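Local coordinates for protein nucleocapsid (Crimean-congo hemorrhagic fever virus, PDB 4AKL) that probably binds single- and double-stranded RNA to package the viral genome, and probably also cuts double-stranded DNA without sequence preference, at residues R298-Q303 against N468-K473; F124-A129 against M375-L380; D44-Q49 against A64-E69. One frame throughout, in Å; residues are numbered along the deposited sequence.

Contact 1: residues R298-Q303 against N468-K473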
ATOM      1  N   ARG A 298       3.596   8.427   8.159  1.00 48.50           N
ATOM      2  CA  ARG A 298       4.558   8.054   7.096  1.00 47.34           C
ATOM      3  C   ARG A 298       4.492   6.549   6.757  1.00 45.91           C
ATOM      4  O   ARG A 298       4.430   6.205   5.570  1.00 44.44           O
ATOM      5  CB  ARG A 298       5.997   8.477   7.425  1.00 47.95           C
ATOM      6  CG  ARG A 298       7.103   7.882   6.439  1.00 46.37           C
ATOM      7  CD  ARG A 298       8.455   8.543   6.691  1.00 47.48           C
ATOM      8  NE  ARG A 298       8.380   9.990   6.452  1.00 49.30           N
ATOM      9  CZ  ARG A 298       8.517  10.589   5.259  1.00 49.60           C
ATOM     10  NH1 ARG A 298       8.761   9.884   4.144  1.00 47.91           N
ATOM     11  NH2 ARG A 298       8.417  11.925   5.182  1.00 50.56           N
ATOM     12  N   ALA A 299       4.475   5.690   7.789  1.00 45.95           N
ATOM     13  CA  ALA A 299       4.387   4.213   7.629  1.00 45.36           C
ATOM     14  C   ALA A 299       3.062   3.708   6.958  1.00 44.71           C
ATOM     15  O   ALA A 299       3.069   2.809   6.093  1.00 44.09           O
ATOM     16  CB  ALA A 299       4.587   3.503   9.007  1.00 45.87           C
ATOM     17  N   GLN A 300       1.928   4.264   7.369  1.00 45.55           N
ATOM     18  CA  GLN A 300       0.657   3.939   6.732  1.00 45.03           C
ATOM     19  C   GLN A 300       0.707   4.479   5.295  1.00 43.21           C
ATOM     20  O   GLN A 300       0.271   3.789   4.351  1.00 41.52           O
ATOM     21  CB  GLN A 300      -0.535   4.534   7.503  1.00 47.24           C
ATOM     22  CG  GLN A 300      -1.931   4.013   7.078  1.00 50.00           C
ATOM     23  CD  GLN A 300      -2.228   2.566   7.538  1.00 53.31           C
ATOM     24  OE1 GLN A 300      -1.321   1.791   7.824  1.00 54.49           O
ATOM     25  NE2 GLN A 300      -3.515   2.216   7.602  1.00 54.99           N
ATOM     26  N   GLY A 301       1.254   5.693   5.136  1.00 42.45           N
ATOM     27  CA  GLY A 301       1.312   6.344   3.831  1.00 41.47           C
ATOM     28  C   GLY A 301       2.279   5.728   2.827  1.00 39.44           C
ATOM     29  O   GLY A 301       2.176   5.996   1.637  1.00 39.53           O
ATOM     30  N   ALA A 302       3.227   4.909   3.270  1.00 38.14           N
ATOM     31  CA  ALA A 302       4.086   4.214   2.310  1.00 36.57           C
ATOM     32  C   ALA A 302       3.531   2.877   1.823  1.00 35.01           C
ATOM     33  O   ALA A 302       4.167   2.253   0.985  1.00 33.55           O
ATOM     34  CB  ALA A 302       5.488   4.012   2.889  1.00 37.08           C
ATOM     35  N   GLN A 303       2.381   2.416   2.341  1.00 34.90           N
ATOM     36  CA  GLN A 303       1.827   1.114   1.924  0.60 34.23           C
ATOM     37  C   GLN A 303       1.446   1.158   0.466  1.00 32.79           C
ATOM     38  O   GLN A 303       0.703   2.052   0.029  1.00 31.94           O
ATOM     39  CB  GLN A 303       0.579   0.717   2.737  0.60 35.41           C
ATOM     40  CG  GLN A 303       0.875  -0.015   4.040  0.60 37.66           C
ATOM     41  CD  GLN A 303      -0.349  -0.163   4.902  0.60 41.21           C
ATOM     42  OE1 GLN A 303      -1.497  -0.161   4.404  0.60 44.36           O
ATOM     43  NE2 GLN A 303      -0.130  -0.280   6.199  0.60 42.38           N
ATOM     44  N   ASN A 468      -7.343  -2.364  -0.993  1.00 34.83           N
ATOM     45  CA  ASN A 468      -6.530  -1.236  -0.519  1.00 34.57           C
ATOM     46  C   ASN A 468      -6.810  -1.167   0.947  1.00 35.43           C
ATOM     47  O   ASN A 468      -8.001  -1.189   1.366  1.00 36.96           O
ATOM     48  CB  ASN A 468      -6.904   0.043  -1.270  1.00 34.35           C
ATOM     49  CG  ASN A 468      -6.361   1.348  -0.607  1.00 35.97           C
ATOM     50  OD1 ASN A 468      -6.588   1.627   0.591  1.00 36.07           O
ATOM     51  ND2 ASN A 468      -5.685   2.154  -1.405  1.00 34.01           N
ATOM     52  N   ALA A 469      -5.757  -1.080   1.759  1.00 35.23           N
ATOM     53  CA  ALA A 469      -5.943  -1.100   3.226  1.00 36.87           C
ATOM     54  C   ALA A 469      -5.470   0.186   3.899  1.00 38.03           C
ATOM     55  O   ALA A 469      -5.242   0.193   5.133  1.00 38.94           O
ATOM     56  CB  ALA A 469      -5.245  -2.341   3.845  1.00 36.03           C
ATOM     57  N   TYR A 470      -5.349   1.266   3.121  1.00 38.63           N
ATOM     58  CA  TYR A 470      -4.888   2.534   3.658  1.00 39.93           C
ATOM     59  C   TYR A 470      -5.735   3.018   4.846  1.00 42.58           C
ATOM     60  O   TYR A 470      -5.142   3.433   5.818  1.00 42.63           O
ATOM     61  CB  TYR A 470      -4.811   3.654   2.589  1.00 39.78           C
ATOM     62  CG  TYR A 470      -4.346   4.995   3.186  1.00 41.35           C
ATOM     63  CD1 TYR A 470      -3.124   5.081   3.823  1.00 41.86           C
ATOM     64  CD2 TYR A 470      -5.119   6.160   3.109  1.00 43.41           C
ATOM     65  CE1 TYR A 470      -2.675   6.248   4.371  1.00 44.27           C
ATOM     66  CE2 TYR A 470      -4.652   7.365   3.660  1.00 45.11           C
ATOM     67  CZ  TYR A 470      -3.422   7.382   4.290  1.00 45.24           C
ATOM     68  OH  TYR A 470      -2.888   8.504   4.861  1.00 49.06           O
ATOM     69  N   ASN A 471      -7.080   2.943   4.769  1.00 44.62           N
ATOM     70  CA  ASN A 471      -8.000   3.411   5.874  1.00 47.82           C
ATOM     71  C   ASN A 471      -8.342   2.401   6.969  1.00 48.73           C
ATOM     72  O   ASN A 471      -9.297   2.575   7.674  1.00 50.16           O
ATOM     73  CB  ASN A 471      -9.332   3.958   5.289  1.00 49.23           C
ATOM     74  CG  ASN A 471      -9.130   5.182   4.492  1.00 50.27           C
ATOM     75  OD1 ASN A 471      -8.476   6.121   4.953  1.00 52.61           O
ATOM     76  ND2 ASN A 471      -9.681   5.210   3.284  1.00 51.44           N
ATOM     77  N   VAL A 472      -7.567   1.332   7.073  1.00 48.36           N
ATOM     78  CA  VAL A 472      -7.669   0.368   8.167  1.00 49.48           C
ATOM     79  C   VAL A 472      -6.927   1.025   9.353  1.00 50.91           C
ATOM     80  O   VAL A 472      -5.815   1.559   9.186  1.00 49.73           O
ATOM     81  CB  VAL A 472      -7.107  -1.047   7.764  1.00 48.33           C
ATOM     82  CG1 VAL A 472      -6.872  -1.883   8.939  1.00 48.77           C
ATOM     83  CG2 VAL A 472      -8.069  -1.742   6.848  1.00 47.86           C
ATOM     84  N   LYS A 473      -7.559   0.979  10.530  1.00 53.40           N
ATOM     85  CA  LYS A 473      -7.084   1.656  11.728  1.00 55.55           C
ATOM     86  C   LYS A 473      -6.571   0.652  12.753  1.00 56.47           C
ATOM     87  O   LYS A 473      -7.153  -0.441  12.935  1.00 56.48           O
ATOM     88  CB  LYS A 473      -8.186   2.593  12.350  1.00 58.03           C
ATOM     89  CG  LYS A 473      -9.556   2.519  11.625  1.00 59.46           C
ATOM     90  CD  LYS A 473     -10.667   3.440  12.111  1.00 62.60           C
ATOM     91  CE  LYS A 473     -11.925   3.320  11.162  1.00 63.13           C
ATOM     92  NZ  LYS A 473     -11.543   3.469   9.672  1.00 59.98           N
TER
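Gln-300 and Tyr-470 make most of this contact, meeting where helix 295-301 runs out against a loop from the C-terminal part of the chain. The methylene CG of Gln-300 rests obliquely on the tyrosine ring, 3.6 Å from Tyr-470 CE1, and the plane of its amide is turned 40° from that ring. With CG anti to the backbone N (chi1 -168°) and a bend at chi2, the glutamine curls past the ring so that its amide nitrogen arrives at the loop backbone. There Gln-300 NE2 donates to Tyr-470 O at 2.7 Å, a bent bond in which the nitrogen sits above the carbonyl plane. Gln-300 NE2 also lies 2.9 Å from Val-472 O, so one amide group faces two carbonyls of the same loop. Those carbonyls belong to a type I beta turn from Ala-469 to Val-472, closed by Val-472 N to Ala-469 O at 3.2 Å. Overlapping its start, an Asx turn ties Asn-468 OD1 to Tyr-470 N at 2.8 Å, which steadies the backbone carrying the tyrosine. Gly-301 CA approaches the ring obliquely, 4.0 Å from Tyr-470 CE1, from the other side of the ring plane than Gln-300 CG. Phe-124, Gln-127 and Gln-128 of helix 120-136 also pack against Tyr-470. The contact is looser toward Gln-303. Its OE1 comes no nearer than 3.8 Å to Ala-469 O, and the side chain is modelled in two conformers, so its exact place there is doubtful; His-456 of helix 450-460 touches it as well. At the far end of the loop the exposed Lys-473 marks the solvent side, its NZ hydrogen-bonded to Ser-149 O.

Contact 2: residues F124-A129 against M375-L380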
ATOM      1  N   PHE A 124       0.796  11.251   1.000  1.00 37.70           N
ATOM      2  CA  PHE A 124      -0.655  11.457   1.157  1.00 39.21           C
ATOM      3  C   PHE A 124      -1.353  11.595  -0.163  1.00 39.23           C
ATOM      4  O   PHE A 124      -2.402  10.988  -0.352  1.00 39.15           O
ATOM      5  CB  PHE A 124      -0.969  12.672   2.016  1.00 42.78           C
ATOM      6  CG  PHE A 124      -0.697  12.478   3.478  1.00 45.26           C
ATOM      7  CD1 PHE A 124      -0.649  11.207   4.069  1.00 46.85           C
ATOM      8  CD2 PHE A 124      -0.515  13.576   4.281  1.00 50.11           C
ATOM      9  CE1 PHE A 124      -0.408  11.077   5.440  1.00 48.37           C
ATOM     10  CE2 PHE A 124      -0.278  13.428   5.642  1.00 52.32           C
ATOM     11  CZ  PHE A 124      -0.227  12.168   6.209  1.00 50.08           C
ATOM     12  N   ASN A 125      -0.759  12.369  -1.095  1.00 38.70           N
ATOM     13  CA  ASN A 125      -1.317  12.561  -2.409  1.00 38.56           C
ATOM     14  C   ASN A 125      -1.467  11.232  -3.163  1.00 36.65           C
ATOM     15  O   ASN A 125      -2.475  11.009  -3.842  1.00 36.41           O
ATOM     16  CB  ASN A 125      -0.455  13.560  -3.199  1.00 39.32           C
ATOM     17  CG  ASN A 125      -0.989  13.836  -4.618  1.00 40.32           C
ATOM     18  OD1 ASN A 125      -0.957  12.966  -5.499  1.00 42.35           O
ATOM     19  ND2 ASN A 125      -1.461  15.055  -4.842  1.00 44.19           N
ATOM     20  N   TYR A 126      -0.470  10.340  -3.029  1.00 34.57           N
ATOM     21  CA  TYR A 126      -0.527   9.073  -3.713  1.00 32.44           C
ATOM     22  C   TYR A 126      -1.688   8.228  -3.147  1.00 32.48           C
ATOM     23  O   TYR A 126      -2.394   7.599  -3.881  1.00 31.49           O
ATOM     24  CB  TYR A 126       0.828   8.314  -3.554  1.00 31.41           C
ATOM     25  CG  TYR A 126       0.742   6.829  -3.812  1.00 28.50           C
ATOM     26  CD1 TYR A 126       0.406   5.966  -2.817  1.00 27.75           C
ATOM     27  CD2 TYR A 126       0.990   6.305  -5.060  1.00 28.46           C
ATOM     28  CE1 TYR A 126       0.333   4.574  -3.045  1.00 27.00           C
ATOM     29  CE2 TYR A 126       0.906   4.900  -5.317  1.00 25.89           C
ATOM     30  CZ  TYR A 126       0.573   4.047  -4.296  1.00 26.73           C
ATOM     31  OH  TYR A 126       0.495   2.645  -4.468  1.00 22.21           O
ATOM     32  N   GLN A 127      -1.858   8.206  -1.830  1.00 33.05           N
ATOM     33  CA  GLN A 127      -2.939   7.408  -1.230  1.00 33.85           C
ATOM     34  C   GLN A 127      -4.285   7.921  -1.681  1.00 35.63           C
ATOM     35  O   GLN A 127      -5.159   7.134  -2.065  1.00 35.90           O
ATOM     36  CB  GLN A 127      -2.847   7.375   0.303  1.00 34.38           C
ATOM     37  CG  GLN A 127      -1.525   6.727   0.840  1.00 33.26           C
ATOM     38  CD  GLN A 127      -1.359   5.227   0.541  1.00 32.99           C
ATOM     39  OE1 GLN A 127      -2.327   4.498   0.247  1.00 31.74           O
ATOM     40  NE2 GLN A 127      -0.109   4.758   0.625  1.00 31.40           N
ATOM     41  N   GLN A 128      -4.450   9.237  -1.695  1.00 37.36           N
ATOM     42  CA  GLN A 128      -5.734   9.823  -2.126  1.00 39.22           C
ATOM     43  C   GLN A 128      -5.960   9.561  -3.597  1.00 38.44           C
ATOM     44  O   GLN A 128      -7.113   9.294  -4.024  1.00 39.37           O
ATOM     45  CB  GLN A 128      -5.786  11.350  -1.819  1.00 41.11           C
ATOM     46  CG  GLN A 128      -5.676  11.682  -0.317  1.00 44.91           C
ATOM     47  CD  GLN A 128      -6.573  10.742   0.610  1.00 49.91           C
ATOM     48  OE1 GLN A 128      -6.063   9.983   1.484  1.00 52.21           O
ATOM     49  NE2 GLN A 128      -7.874  10.781   0.378  1.00 51.72           N
ATOM     50  N   ALA A 129      -4.872   9.640  -4.383  1.00 36.72           N
ATOM     51  CA  ALA A 129      -4.965   9.356  -5.798  1.00 36.05           C
ATOM     52  C   ALA A 129      -5.420   7.902  -6.081  1.00 34.44           C
ATOM     53  O   ALA A 129      -6.178   7.667  -6.998  1.00 34.71           O
ATOM     54  CB  ALA A 129      -3.661   9.678  -6.518  1.00 34.56           C
ATOM     55  N   MET A 375      11.071   4.080   0.730  1.00 31.79           N
ATOM     56  CA  MET A 375      10.764   4.356  -0.671  1.00 30.86           C
ATOM     57  C   MET A 375       9.316   4.707  -0.879  1.00 29.60           C
ATOM     58  O   MET A 375       8.440   4.125  -0.229  1.00 29.74           O
ATOM     59  CB  MET A 375      11.095   3.122  -1.523  1.00 29.93           C
ATOM     60  CG  MET A 375      11.052   3.372  -2.992  1.00 30.57           C
ATOM     61  SD  MET A 375      11.615   1.919  -3.930  1.00 31.79           S
ATOM     62  CE  MET A 375      13.341   2.039  -3.704  1.00 27.25           C
ATOM     63  N   HIS A 376       9.059   5.638  -1.769  1.00 29.24           N
ATOM     64  CA  HIS A 376       7.661   6.013  -2.133  1.00 28.85           C
ATOM     65  C   HIS A 376       7.013   4.846  -2.822  1.00 27.57           C
ATOM     66  O   HIS A 376       7.665   4.144  -3.634  1.00 26.61           O
ATOM     67  CB  HIS A 376       7.651   7.248  -2.999  1.00 29.44           C
ATOM     68  CG  HIS A 376       6.289   7.827  -3.268  1.00 30.15           C
ATOM     69  ND1 HIS A 376       5.421   7.283  -4.179  1.00 29.60           N
ATOM     70  CD2 HIS A 376       5.669   8.923  -2.768  1.00 31.85           C
ATOM     71  CE1 HIS A 376       4.323   8.011  -4.224  1.00 31.60           C
ATOM     72  NE2 HIS A 376       4.450   9.018  -3.381  1.00 28.99           N
ATOM     73  N   PRO A 377       5.689   4.607  -2.537  1.00 27.84           N
ATOM     74  CA  PRO A 377       5.011   3.426  -3.056  1.00 27.12           C
ATOM     75  C   PRO A 377       4.753   3.344  -4.538  1.00 26.62           C
ATOM     76  O   PRO A 377       4.292   2.280  -5.030  1.00 25.52           O
ATOM     77  CB  PRO A 377       3.653   3.460  -2.335  1.00 28.61           C
ATOM     78  CG  PRO A 377       3.432   4.872  -1.945  1.00 29.45           C
ATOM     79  CD  PRO A 377       4.824   5.314  -1.573  1.00 28.87           C
ATOM     80  N   ALA A 378       5.019   4.425  -5.237  1.00 26.55           N
ATOM     81  CA  ALA A 378       4.850   4.501  -6.690  1.00 26.56           C
ATOM     82  C   ALA A 378       6.170   4.245  -7.404  1.00 25.89           C
ATOM     83  O   ALA A 378       6.202   4.357  -8.620  1.00 26.19           O
ATOM     84  CB  ALA A 378       4.321   5.842  -7.086  1.00 26.54           C
ATOM     85  N   VAL A 379       7.233   3.914  -6.657  1.00 25.95           N
ATOM     86  CA  VAL A 379       8.546   3.676  -7.241  1.00 26.18           C
ATOM     87  C   VAL A 379       8.770   2.169  -7.482  1.00 25.94           C
ATOM     88  O   VAL A 379       8.663   1.347  -6.550  1.00 26.37           O
ATOM     89  CB  VAL A 379       9.669   4.264  -6.378  1.00 27.01           C
ATOM     90  CG1 VAL A 379      11.100   3.997  -7.008  1.00 27.21           C
ATOM     91  CG2 VAL A 379       9.426   5.763  -6.159  1.00 26.12           C
ATOM     92  N   LEU A 380       9.038   1.818  -8.740  1.00 25.33           N
ATOM     93  CA  LEU A 380       9.336   0.450  -9.138  1.00 25.27           C
ATOM     94  C   LEU A 380      10.713  -0.024  -8.689  1.00 25.51           C
ATOM     95  O   LEU A 380      11.633   0.758  -8.564  1.00 26.16           O
ATOM     96  CB  LEU A 380       9.206   0.288 -10.645  1.00 25.54           C
ATOM     97  CG  LEU A 380       9.211  -1.157 -11.201  1.00 25.57           C
ATOM     98  CD1 LEU A 380       8.074  -2.026 -10.588  1.00 23.45           C
ATOM     99  CD2 LEU A 380       9.072  -1.131 -12.705  1.00 27.76           C
TER
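The type I beta turn from His-376 to Val-379 presses three consecutive residues onto Tyr-126, a buried side chain of helix 120-136. Pro-377 takes one face of the phenol: its CG stands 3.5 Å from the centroid of the Tyr-126 ring and 24° off the normal, a CH-pi contact shifted toward CD1 and CE1. The imidazole of His-376 turns its edge to the face of the Tyr-126 ring, an offset edge-to-face pair with centroids 5.4 Å apart and planes at 80°; His-376 CE1 is 3.6 Å from Tyr-126 CB. Ala-378 completes the set, its CB 3.9 Å from Tyr-126 CD2. Within the turn, Val-379 N returns to His-376 O at 3.1 Å, and Ala-378 N donates a hydrogen bond to His-376 ND1, also at 3.1 Å. The other ring nitrogen, NE2, bonds to Gln-122 O one helical turn back on the tyrosine's own helix, so both ends of the imidazole are held and its rotation is fixed. Extended from the helix with CG anti to the backbone N (chi1 161°), Tyr-126 carries its hydroxyl past the proline to Ser-309 OG and Asp-305 N. Ser-309 OG also bonds to Pro-377 O, bridging phenol and turn.

Contact 3: residues D44-Q49 against A64-E69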
ATOM      1  N   ASP A  44       8.383 -27.884   2.597  1.00 45.86           N
ATOM      2  CA  ASP A  44       9.327 -28.526   3.535  1.00 47.37           C
ATOM      3  C   ASP A  44      10.666 -28.756   2.919  1.00 47.34           C
ATOM      4  O   ASP A  44      11.683 -28.340   3.468  1.00 47.54           O
ATOM      5  CB  ASP A  44       8.799 -29.905   4.031  1.00 49.54           C
ATOM      6  CG  ASP A  44       7.739 -29.794   5.144  1.00 51.35           C
ATOM      7  OD1 ASP A  44       7.536 -28.699   5.677  1.00 51.60           O
ATOM      8  OD2 ASP A  44       7.102 -30.822   5.499  1.00 54.50           O
ATOM      9  N   ARG A  45      10.673 -29.410   1.762  1.00 47.33           N
ATOM     10  CA  ARG A  45      11.921 -29.778   1.125  1.00 47.65           C
ATOM     11  C   ARG A  45      12.852 -28.594   0.876  1.00 45.57           C
ATOM     12  O   ARG A  45      14.056 -28.773   0.836  1.00 45.57           O
ATOM     13  CB  ARG A  45      11.671 -30.526  -0.189  1.00 48.47           C
ATOM     14  CG  ARG A  45      11.252 -29.632  -1.390  1.00 47.52           C
ATOM     15  CD  ARG A  45      10.812 -30.568  -2.530  1.00 50.00           C
ATOM     16  NE  ARG A  45      10.407 -29.867  -3.742  1.00 48.98           N
ATOM     17  CZ  ARG A  45       9.196 -29.373  -3.982  1.00 50.12           C
ATOM     18  NH1 ARG A  45       8.208 -29.460  -3.092  1.00 51.35           N
ATOM     19  NH2 ARG A  45       8.967 -28.753  -5.128  1.00 51.00           N
ATOM     20  N   PHE A  46      12.308 -27.394   0.718  1.00 43.31           N
ATOM     21  CA  PHE A  46      13.162 -26.234   0.447  1.00 41.88           C
ATOM     22  C   PHE A  46      13.985 -25.801   1.669  1.00 41.58           C
ATOM     23  O   PHE A  46      14.981 -25.082   1.517  1.00 40.58           O
ATOM     24  CB  PHE A  46      12.366 -25.060  -0.096  1.00 40.50           C
ATOM     25  CG  PHE A  46      11.662 -25.351  -1.419  1.00 41.60           C
ATOM     26  CD1 PHE A  46      12.369 -25.330  -2.620  1.00 42.74           C
ATOM     27  CD2 PHE A  46      10.303 -25.621  -1.453  1.00 42.10           C
ATOM     28  CE1 PHE A  46      11.735 -25.617  -3.837  1.00 43.19           C
ATOM     29  CE2 PHE A  46       9.658 -25.894  -2.659  1.00 43.21           C
ATOM     30  CZ  PHE A  46      10.379 -25.891  -3.862  1.00 43.90           C
ATOM     31  N   VAL A  47      13.603 -26.220   2.877  1.00 42.07           N
ATOM     32  CA  VAL A  47      14.417 -25.884   4.043  1.00 42.32           C
ATOM     33  C   VAL A  47      15.751 -26.690   4.001  1.00 44.11           C
ATOM     34  O   VAL A  47      16.832 -26.128   4.233  1.00 43.49           O
ATOM     35  CB  VAL A  47      13.685 -26.106   5.372  1.00 43.57           C
ATOM     36  CG1 VAL A  47      14.675 -25.971   6.560  1.00 44.00           C
ATOM     37  CG2 VAL A  47      12.456 -25.124   5.513  1.00 41.04           C
ATOM     38  N   PHE A  48      15.644 -27.981   3.686  1.00 45.38           N
ATOM     39  CA  PHE A  48      16.782 -28.874   3.673  1.00 47.64           C
ATOM     40  C   PHE A  48      17.712 -28.529   2.529  1.00 46.74           C
ATOM     41  O   PHE A  48      18.900 -28.560   2.707  1.00 46.97           O
ATOM     42  CB  PHE A  48      16.349 -30.350   3.576  1.00 49.51           C
ATOM     43  CG  PHE A  48      15.386 -30.736   4.624  1.00 52.79           C
ATOM     44  CD1 PHE A  48      15.720 -30.587   5.956  1.00 54.80           C
ATOM     45  CD2 PHE A  48      14.110 -31.214   4.287  1.00 54.96           C
ATOM     46  CE1 PHE A  48      14.820 -30.926   6.949  1.00 57.58           C
ATOM     47  CE2 PHE A  48      13.199 -31.555   5.271  1.00 56.89           C
ATOM     48  CZ  PHE A  48      13.549 -31.412   6.615  1.00 58.11           C
ATOM     49  N   GLN A  49      17.143 -28.208   1.369  1.00 45.47           N
ATOM     50  CA  GLN A  49      17.925 -27.731   0.233  1.00 45.01           C
ATOM     51  C   GLN A  49      18.698 -26.480   0.614  1.00 43.89           C
ATOM     52  O   GLN A  49      19.915 -26.381   0.361  1.00 43.55           O
ATOM     53  CB  GLN A  49      17.046 -27.410  -0.977  1.00 44.00           C
ATOM     54  CG  GLN A  49      16.376 -28.620  -1.685  1.00 45.61           C
ATOM     55  CD  GLN A  49      15.549 -28.155  -2.880  1.00 45.44           C
ATOM     56  OE1 GLN A  49      15.799 -27.068  -3.452  1.00 46.15           O
ATOM     57  NE2 GLN A  49      14.563 -28.931  -3.246  1.00 46.29           N
ATOM     58  N   ALA A  64      13.510 -18.722  -4.630  1.00 38.87           N
ATOM     59  CA  ALA A  64      12.621 -18.331  -5.716  1.00 38.27           C
ATOM     60  C   ALA A  64      11.742 -19.516  -6.115  1.00 38.61           C
ATOM     61  O   ALA A  64      10.602 -19.312  -6.428  1.00 39.48           O
ATOM     62  CB  ALA A  64      13.407 -17.751  -6.924  1.00 37.21           C
ATOM     63  N   SER A  65      12.255 -20.740  -6.072  1.00 39.48           N
ATOM     64  CA  SER A  65      11.449 -21.939  -6.396  1.00 40.07           C
ATOM     65  C   SER A  65      10.373 -22.184  -5.354  1.00 39.43           C
ATOM     66  O   SER A  65       9.248 -22.568  -5.706  1.00 40.48           O
ATOM     67  CB  SER A  65      12.290 -23.226  -6.477  1.00 41.46           C
ATOM     68  OG  SER A  65      13.218 -23.187  -7.507  1.00 43.17           O
ATOM     69  N   ALA A  66      10.719 -21.992  -4.086  1.00 38.10           N
ATOM     70  CA  ALA A  66       9.749 -22.118  -2.995  1.00 37.65           C
ATOM     71  C   ALA A  66       8.580 -21.137  -3.180  1.00 36.43           C
ATOM     72  O   ALA A  66       7.458 -21.487  -3.009  1.00 35.75           O
ATOM     73  CB  ALA A  66      10.405 -21.871  -1.633  1.00 36.89           C
ATOM     74  N   LEU A  67       8.920 -19.912  -3.539  1.00 35.61           N
ATOM     75  CA  LEU A  67       7.944 -18.837  -3.678  1.00 35.38           C
ATOM     76  C   LEU A  67       6.976 -19.099  -4.854  1.00 35.56           C
ATOM     77  O   LEU A  67       5.727 -18.899  -4.754  1.00 34.89           O
ATOM     78  CB  LEU A  67       8.721 -17.549  -3.842  1.00 34.60           C
ATOM     79  CG  LEU A  67       7.985 -16.223  -3.916  1.00 35.83           C
ATOM     80  CD1 LEU A  67       7.049 -16.038  -2.695  1.00 36.79           C
ATOM     81  CD2 LEU A  67       9.028 -15.114  -4.026  1.00 36.57           C
ATOM     82  N   VAL A  68       7.540 -19.559  -5.974  1.00 36.22           N
ATOM     83  CA  VAL A  68       6.689 -19.967  -7.094  1.00 37.04           C
ATOM     84  C   VAL A  68       5.790 -21.157  -6.723  1.00 38.17           C
ATOM     85  O   VAL A  68       4.600 -21.180  -7.080  1.00 38.29           O
ATOM     86  CB  VAL A  68       7.478 -20.276  -8.297  1.00 37.39           C
ATOM     87  CG1 VAL A  68       6.599 -21.018  -9.311  1.00 37.95           C
ATOM     88  CG2 VAL A  68       8.026 -18.967  -8.810  1.00 36.88           C
ATOM     89  N   GLU A  69       6.360 -22.112  -6.011  1.00 39.30           N
ATOM     90  CA  GLU A  69       5.608 -23.279  -5.575  1.00 40.80           C
ATOM     91  C   GLU A  69       4.486 -22.874  -4.619  1.00 40.34           C
ATOM     92  O   GLU A  69       3.364 -23.330  -4.748  1.00 40.91           O
ATOM     93  CB  GLU A  69       6.529 -24.282  -4.916  1.00 42.35           C
ATOM     94  CG  GLU A  69       5.752 -25.493  -4.371  1.00 45.32           C
ATOM     95  CD  GLU A  69       6.338 -26.790  -4.741  1.00 49.14           C
ATOM     96  OE1 GLU A  69       7.296 -26.797  -5.572  1.00 52.97           O
ATOM     97  OE2 GLU A  69       5.853 -27.830  -4.208  1.00 52.07           O
TER
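Ala-66 covers one face of the Phe-46 ring, Arg-45 CG lies over the rim of the other, and Glu-69 OE1 sits at its edge. The guanidinium of Arg-45, in turn, has Phe-46 CZ over one face near its rim and Glu-69 OE2 at its edge. All this links the two helices of an alpha-helical hairpin, 45-52 and 56-71, whose segments here run antiparallel at 175° with axes 10.4 Å apart. On the ring, the methyl CB of Ala-66 makes a CH-pi contact 3.9 Å from the Phe-46 centroid, and Ser-65 CB reaches Phe-46 CE1 at 3.6 Å. Ile-436 of helix 425-440 touches both Phe-46 and Ala-66, so a third helix backs this apolar part. At the solvent side stands an end-on salt bridge. Arg-45 starts from a chi1 of 77°, which tucks CG in between the two backbone branches, then runs straight out to NE, its terminal nitrogens meeting both carboxylate oxygens. Arg-45 NH2 meets Glu-69 OE1 at 2.6 Å on the syn side, somewhat out of the carboxylate plane. The planes are twisted 56° apart, and Arg-45 NH1 meets Glu-69 OE2 from above the carboxylate plane at 3.1 Å.

In the fold
From the N terminus, contact 3 comes first and closes a short loop, joining two successive helices across 14 residues; it is complete before the others begin. Helix 120-136 then opens contact 2, and helix 295-301 opens contact 1. The chain returns at 375-380 to close contact 2 and at 468-473 to close contact 1, so these two long loops cross. They also touch, with centres 11 Å apart: Gln-127 NE2 lies 2.8 Å from Gly-301 O, a probable hydrogen bond. Contact 2 ties helix 120-136 to the 375-380 loop and contact 1 the end of helix 295-301 to the C-terminal loop, both near the chain's centre; contact 3 sits about 31 Å from contact 1, centre to centre.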